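Local coordinates for uncharacterized protein lp_1913 (Lactobacillus plantarum, PDB 3FLH) that is of unknown function but adopts a rhodanese-like domain, probably inactive in sulfur transfer because it lacks the catalytic thiol, at residues V34-Q44 and I50-L61. Residues are numbered along the deposited sequence; the frame is centred on the assembly and turned at random.
Sequences VVLDVRNAPAQ and IKGAIAMPAKDL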
# COMPACT_ATOMS: atom_id res chain seq x y z
N VAL B 34 0.05 13.93 17.47
CA VAL B 34 0.32 12.90 18.47
C VAL B 34 0.46 11.62 17.65
O VAL B 34 -0.45 11.24 16.93
CB VAL B 34 -0.84 12.74 19.48
CG1 VAL B 34 -0.56 11.58 20.43
CG2 VAL B 34 -1.02 14.04 20.27
N VAL B 35 1.62 10.99 17.76
CA VAL B 35 1.93 9.77 17.02
C VAL B 35 1.50 8.53 17.82
O VAL B 35 1.81 8.41 19.01
CB VAL B 35 3.46 9.69 16.73
CG1 VAL B 35 3.79 8.42 15.94
CG2 VAL B 35 3.91 10.92 15.95
N LEU B 36 0.78 7.63 17.15
CA LEU B 36 0.30 6.39 17.76
C LEU B 36 0.92 5.19 17.07
O LEU B 36 0.76 5.01 15.86
CB LEU B 36 -1.22 6.26 17.64
CG LEU B 36 -2.08 7.42 18.14
CD1 LEU B 36 -3.56 7.08 17.93
CD2 LEU B 36 -1.78 7.68 19.62
N ASP B 37 1.63 4.38 17.84
CA ASP B 37 2.28 3.17 17.32
C ASP B 37 1.22 2.08 17.44
O ASP B 37 0.95 1.59 18.53
CB ASP B 37 3.49 2.81 18.20
CG ASP B 37 4.34 1.71 17.61
OD1 ASP B 37 3.77 0.71 17.11
OD2 ASP B 37 5.59 1.84 17.64
N VAL B 38 0.61 1.70 16.32
CA VAL B 38 -0.45 0.69 16.36
C VAL B 38 0.01 -0.73 16.08
O VAL B 38 -0.81 -1.60 15.79
CB VAL B 38 -1.59 1.04 15.38
CG1 VAL B 38 -2.13 2.43 15.70
CG2 VAL B 38 -1.09 0.98 13.95
N ARG B 39 1.32 -0.98 16.16
CA ARG B 39 1.86 -2.32 15.94
C ARG B 39 1.36 -3.26 17.04
O ARG B 39 0.91 -2.81 18.09
CB ARG B 39 3.39 -2.30 15.95
CG ARG B 39 4.08 -1.58 14.79
CD ARG B 39 5.60 -1.59 14.97
NE ARG B 39 6.01 -0.87 16.17
CZ ARG B 39 7.20 -1.00 16.77
NH1 ARG B 39 8.11 -1.83 16.28
NH2 ARG B 39 7.47 -0.29 17.86
N ASN B 40 1.44 -4.57 16.80
CA ASN B 40 1.01 -5.54 17.80
C ASN B 40 1.93 -5.48 19.02
O ASN B 40 3.13 -5.21 18.90
CB ASN B 40 0.99 -6.96 17.22
CG ASN B 40 2.26 -7.31 16.47
OD1 ASN B 40 2.25 -7.50 15.25
ND2 ASN B 40 3.37 -7.40 17.20
N ALA B 41 1.36 -5.74 20.20
CA ALA B 41 2.09 -5.69 21.46
C ALA B 41 3.49 -6.32 21.45
O ALA B 41 4.46 -5.67 21.82
CB ALA B 41 1.25 -6.32 22.57
N PRO B 42 3.61 -7.59 21.02
CA PRO B 42 4.92 -8.24 21.00
C PRO B 42 6.02 -7.45 20.29
O PRO B 42 7.15 -7.40 20.77
CB PRO B 42 4.64 -9.59 20.33
CG PRO B 42 3.46 -9.29 19.45
CD PRO B 42 2.60 -8.43 20.33
N ALA B 43 5.68 -6.83 19.17
CA ALA B 43 6.66 -6.06 18.41
C ALA B 43 7.13 -4.82 19.16
O ALA B 43 8.29 -4.42 19.06
CB ALA B 43 6.07 -5.66 17.06
N GLN B 44 6.22 -4.22 19.92
CA GLN B 44 6.52 -3.01 20.67
C GLN B 44 7.41 -3.23 21.91
O GLN B 44 7.79 -2.27 22.58
CB GLN B 44 5.22 -2.31 21.06
CG GLN B 44 4.41 -1.89 19.84
CD GLN B 44 3.55 -0.68 20.11
OE1 GLN B 44 4.03 0.32 20.66
NE2 GLN B 44 2.28 -0.74 19.71
N ILE B 50 8.80 5.48 17.43
CA ILE B 50 9.15 6.83 17.01
C ILE B 50 9.11 7.69 18.27
O ILE B 50 8.28 7.48 19.16
CB ILE B 50 8.11 7.35 15.97
CG1 ILE B 50 8.27 6.56 14.66
CG2 ILE B 50 8.29 8.84 15.73
CD1 ILE B 50 7.26 6.91 13.58
N LYS B 51 10.02 8.66 18.34
CA LYS B 51 10.10 9.57 19.49
C LYS B 51 8.74 10.13 19.87
O LYS B 51 8.02 10.68 19.04
CB LYS B 51 11.07 10.71 19.16
CG LYS B 51 11.26 11.69 20.30
CD LYS B 51 12.28 12.77 19.95
CE LYS B 51 12.44 13.74 21.12
NZ LYS B 51 12.90 13.04 22.37
N GLY B 52 8.37 9.98 21.15
CA GLY B 52 7.10 10.49 21.63
C GLY B 52 5.86 9.70 21.22
O GLY B 52 4.74 10.09 21.55
N ALA B 53 6.06 8.59 20.51
CA ALA B 53 4.93 7.78 20.07
C ALA B 53 4.27 7.03 21.22
O ALA B 53 4.94 6.51 22.10
CB ALA B 53 5.37 6.79 19.00
N ILE B 54 2.94 6.98 21.18
CA ILE B 54 2.18 6.28 22.20
C ILE B 54 1.91 4.85 21.74
O ILE B 54 1.41 4.64 20.63
CB ILE B 54 0.84 6.99 22.46
CG1 ILE B 54 1.09 8.43 22.90
CG2 ILE B 54 0.05 6.23 23.52
CD1 ILE B 54 -0.17 9.26 23.03
N ALA B 55 2.26 3.88 22.58
CA ALA B 55 2.06 2.48 22.24
C ALA B 55 0.57 2.16 22.33
O ALA B 55 -0.01 2.15 23.42
CB ALA B 55 2.86 1.58 23.18
N MSE B 56 -0.04 1.90 21.18
CA MSE B 56 -1.46 1.60 21.12
C MSE B 56 -1.79 0.56 20.06
O MSE B 56 -2.19 0.90 18.94
CB MSE B 56 -2.25 2.88 20.86
CG MSE B 56 -3.72 2.66 20.62
SE MSE B 56 -4.78 3.91 21.61
CE MSE B 56 -4.15 5.55 20.84
N PRO B 57 -1.62 -0.73 20.39
CA PRO B 57 -1.89 -1.84 19.48
C PRO B 57 -3.23 -1.68 18.79
O PRO B 57 -4.24 -1.38 19.42
CB PRO B 57 -1.85 -3.05 20.41
CG PRO B 57 -0.79 -2.65 21.39
CD PRO B 57 -1.18 -1.23 21.71
N ALA B 58 -3.22 -1.86 17.47
CA ALA B 58 -4.41 -1.73 16.66
C ALA B 58 -5.66 -2.42 17.22
O ALA B 58 -6.75 -1.87 17.15
CB ALA B 58 -4.13 -2.24 15.25
N LYS B 59 -5.49 -3.62 17.78
CA LYS B 59 -6.61 -4.37 18.32
C LYS B 59 -7.13 -3.83 19.65
O LYS B 59 -8.05 -4.39 20.24
CB LYS B 59 -6.24 -5.85 18.50
CG LYS B 59 -5.47 -6.15 19.79
CD LYS B 59 -5.14 -7.64 19.89
CE LYS B 59 -4.77 -8.03 21.32
NZ LYS B 59 -3.66 -7.20 21.88
N ASP B 60 -6.52 -2.75 20.13
CA ASP B 60 -6.94 -2.16 21.40
C ASP B 60 -7.37 -0.71 21.19
O ASP B 60 -7.93 -0.09 22.09
CB ASP B 60 -5.80 -2.21 22.41
CG ASP B 60 -5.35 -3.63 22.71
OD1 ASP B 60 -6.19 -4.44 23.15
OD2 ASP B 60 -4.16 -3.94 22.50
N LEU B 61 -7.11 -0.19 20.00
CA LEU B 61 -7.44 1.19 19.67
C LEU B 61 -8.87 1.60 20.02
O LEU B 61 -9.09 2.50 20.82
CB LEU B 61 -7.17 1.46 18.19
CG LEU B 61 -7.53 2.86 17.72
CD1 LEU B 61 -6.69 3.90 18.45
CD2 LEU B 61 -7.32 2.96 16.22
O HOH W 1 3.42 11.76 19.91
O HOH W 2 -1.52 -6.55 20.06
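The carboxamide of Gln44 and the methyl of Ala55 meet across this contact, with OE1 of Gln44 3.1 Å from CB of Ala55. NE2 of the same amide gives two hydrogen bonds that together set its orientation, one to Arg39 O lying in the amide plane, the other to Asp37 O, which it reaches from above the carbonyl plane at 2.9 Å. Met56 N binds Asp37 O from the opposite face of that plane, so this oxygen accepts two donors. The guanidinium of Arg39 holds the Asp37 carboxylate at its edge, NE and NH2 gripping one oxygen each, while Ala43 C lies over one guanidinium face, offset toward the rim. Asp37 OD1 also accepts from Arg39 N, closing an Asx turn where the strand ends.

These groups lie at the C-terminal end of a parallel strand pair, in which 54-55, the outermost strand of the rhodanese-like sheet within this chain, runs beside 33-37. The pair exemplifies the rule of parallel pairing, that a residue bonds to the two neighbours of its partner: opposite Leu36, Ile54 N binds Val35 O at 2.8 Å and Asp37 N returns to Ile54 O. Beyond the strands Ala58 N reaches Val38 O from above its carbonyl plane. On the sheet face bearing Leu36 and Ile54, Leu36 lies alongside selenomethionine Met56, whose chain, bent at chi2 and chi3 (61°), sets CE against both Leu36 methyls, closer than usual van der Waals contact, 3.3 Å from CD1. CD1 of Ile54 reaches CG1 of Val34 at 3.5 Å. At the start of segment 50-61, a water accepts from Val35 N and donates to Gly52 O, a residue of the type II turn from Ile50 to Ala53.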